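Local coordinates for putative lipoprotein (Bacteroides thetaiotaomicron, PDB 4Q1Z) that is of unknown function but belongs to the DUF4876 family and is probably a lipoprotein of the bacterial cell envelope, at residues E187-P192 with P394-T399. Residues are numbered along the deposited sequence; the frame is centred on the assembly and turned at random.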
loop_
_atom_site.group_PDB
_atom_site.type_symbol
_atom_site.label_atom_id
_atom_site.label_comp_id
_atom_site.label_asym_id
_atom_site.label_seq_id
_atom_site.Cartn_x
_atom_site.Cartn_y
_atom_site.Cartn_z
ATOM N N GLU A 187 -2.953 8.912 16.612
ATOM C CA GLU A 187 -2.642 10.225 16.047
ATOM C C GLU A 187 -2.732 10.283 14.498
ATOM O O GLU A 187 -3.152 11.322 13.981
ATOM C CB GLU A 187 -1.243 10.692 16.481
ATOM C CG GLU A 187 -1.164 11.169 17.919
ATOM C CD GLU A 187 0.249 11.371 18.428
ATOM O OE1 GLU A 187 0.923 12.325 17.973
ATOM O OE2 GLU A 187 0.683 10.576 19.291
ATOM N N TYR A 188 -2.309 9.238 13.754
ATOM C CA TYR A 188 -2.332 9.368 12.290
ATOM C C TYR A 188 -3.250 8.364 11.601
ATOM O O TYR A 188 -2.766 7.413 10.976
ATOM C CB TYR A 188 -0.918 9.317 11.673
ATOM C CG TYR A 188 0.029 10.305 12.314
ATOM C CD1 TYR A 188 0.085 11.628 11.884
ATOM C CD2 TYR A 188 0.813 9.939 13.408
ATOM C CE1 TYR A 188 0.930 12.553 12.500
ATOM C CE2 TYR A 188 1.635 10.861 14.049
ATOM C CZ TYR A 188 1.705 12.163 13.583
ATOM O OH TYR A 188 2.525 13.064 14.221
ATOM N N PRO A 189 -4.581 8.622 11.603
ATOM C CA PRO A 189 -5.483 7.732 10.871
ATOM C C PRO A 189 -5.535 8.045 9.384
ATOM O O PRO A 189 -5.433 9.211 8.960
ATOM C CB PRO A 189 -6.841 8.009 11.504
ATOM C CG PRO A 189 -6.760 9.419 11.950
ATOM C CD PRO A 189 -5.332 9.717 12.262
ATOM N N LEU A 190 -5.769 6.986 8.600
ATOM C CA LEU A 190 -5.972 7.075 7.176
ATOM C C LEU A 190 -7.340 6.448 6.896
ATOM O O LEU A 190 -7.607 5.322 7.312
ATOM C CB LEU A 190 -4.811 6.375 6.449
ATOM C CG LEU A 190 -4.228 7.036 5.187
ATOM C CD1 LEU A 190 -3.588 8.366 5.487
ATOM C CD2 LEU A 190 -3.202 6.138 4.555
ATOM N N ALA A 191 -8.249 7.229 6.323
ATOM C CA ALA A 191 -9.596 6.767 5.982
ATOM C C ALA A 191 -9.573 6.038 4.635
ATOM O O ALA A 191 -8.672 6.291 3.832
ATOM C CB ALA A 191 -10.544 7.956 5.910
ATOM N N PRO A 192 -10.540 5.145 4.335
ATOM C CA PRO A 192 -10.561 4.521 2.993
ATOM C C PRO A 192 -10.559 5.586 1.873
ATOM O O PRO A 192 -11.426 6.464 1.852
ATOM C CB PRO A 192 -11.884 3.724 2.998
ATOM C CG PRO A 192 -12.192 3.491 4.417
ATOM C CD PRO A 192 -11.682 4.688 5.161
ATOM N N PRO A 394 -5.186 13.410 4.126
ATOM C CA PRO A 394 -5.806 13.281 5.459
ATOM C C PRO A 394 -5.965 14.625 6.140
ATOM O O PRO A 394 -5.141 15.513 5.933
ATOM C CB PRO A 394 -4.837 12.380 6.225
ATOM C CG PRO A 394 -3.547 12.543 5.538
ATOM C CD PRO A 394 -3.842 12.789 4.099
ATOM N N SER A 395 -7.011 14.766 6.955
ATOM C CA SER A 395 -7.341 16.010 7.669
ATOM C C SER A 395 -6.181 16.588 8.520
ATOM O O SER A 395 -6.153 17.798 8.735
ATOM C CB SER A 395 -8.558 15.796 8.567
ATOM O OG SER A 395 -8.360 14.682 9.420
ATOM N N TRP A 396 -5.245 15.733 8.996
ATOM C CA TRP A 396 -4.109 16.115 9.855
ATOM C C TRP A 396 -2.842 16.603 9.072
ATOM O O TRP A 396 -1.785 16.810 9.688
ATOM C CB TRP A 396 -3.730 14.956 10.807
ATOM C CG TRP A 396 -3.573 13.601 10.158
ATOM C CD1 TRP A 396 -4.468 12.574 10.189
ATOM C CD2 TRP A 396 -2.422 13.111 9.451
ATOM N NE1 TRP A 396 -3.962 11.484 9.525
ATOM C CE2 TRP A 396 -2.706 11.784 9.061
ATOM C CE3 TRP A 396 -1.189 13.678 9.073
ATOM C CZ2 TRP A 396 -1.804 11.013 8.305
ATOM C CZ3 TRP A 396 -0.293 12.913 8.333
ATOM C CH2 TRP A 396 -0.601 11.599 7.960
ATOM N N ASN A 397 -2.948 16.790 7.739
ATOM C CA ASN A 397 -1.850 17.297 6.916
ATOM C C ASN A 397 -1.461 18.702 7.375
ATOM O O ASN A 397 -2.326 19.554 7.555
ATOM C CB ASN A 397 -2.234 17.289 5.432
ATOM C CG ASN A 397 -1.217 17.929 4.509
ATOM O OD1 ASN A 397 -1.056 19.142 4.497
ATOM N ND2 ASN A 397 -0.592 17.147 3.641
ATOM N N HIS A 398 -0.149 18.930 7.522
ATOM C CA HIS A 398 0.502 20.167 7.985
ATOM C C HIS A 398 0.031 21.446 7.266
ATOM O O HIS A 398 0.087 22.516 7.876
ATOM C CB HIS A 398 2.034 20.043 7.857
ATOM C CG HIS A 398 2.535 19.828 6.456
ATOM N ND1 HIS A 398 2.878 20.894 5.633
ATOM C CD2 HIS A 398 2.748 18.676 5.782
ATOM C CE1 HIS A 398 3.281 20.353 4.495
ATOM N NE2 HIS A 398 3.229 19.026 4.539
ATOM N N THR A 399 -0.434 21.355 6.004
ATOM C CA THR A 399 -0.884 22.535 5.251
ATOM C C THR A 399 -2.267 23.049 5.699
ATOM O O THR A 399 -2.586 24.206 5.453
ATOM C CB THR A 399 -0.911 22.260 3.739
ATOM O OG1 THR A 399 -1.925 21.308 3.427
ATOM C CG2 THR A 399 0.426 21.815 3.195
#
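Trp-396 donates one hydrogen bond to the short strand 189-190. Its indole NE1 lies 2.8 Å from the backbone O of Pro-189. The bond is nearly straight at the hydrogen, at 170°. The oxygen sits in the indole plane, while the donor is tilted from the carbonyl plane. This bond satisfies the indole N-H and is likely to limit rotation of the ring.

The aromatic contact is edge-to-face. Tyr-188 turns its ring edge onto one face of the indole, with the planes at 82°. CD1 of Tyr-188 leads and comes 3.7 Å from CE3 of Trp-396. CA of Tyr-188 adds an off-centre CH-pi contact to the five-membered ring. CG of Trp-396 lies between its own backbone N and carbonyl carbon (chi1 49°), which swings the indole across to the strand.

Apolar contacts complete the grip. CD of Pro-189 lies 3.6 Å from CD1 of Trp-396. Pro-394 CG lies over the opposite face of the indole, offset toward its rim, and also meets Leu-190 CD1 at 4.2 Å. The indole thus has Tyr-188 on one face and Pro-394 on the other. With an alanine in place of Trp-396, the Pro-189 carbonyl would probably lose this donor and the Tyr-188 edge its aromatic face.

Pro-394 to Asn-397 form a type I turn, closed by the bond from Asn-397 N to Pro-394 O. Asn-397 OD1 then makes an Asx turn with Thr-399 N. The contact ties this C-terminal loop to strand 189-190, which pairs antiparallel with strand 142-143. Tyr-238 of strand 238-245 touches Tyr-188, Trp-396 and His-398.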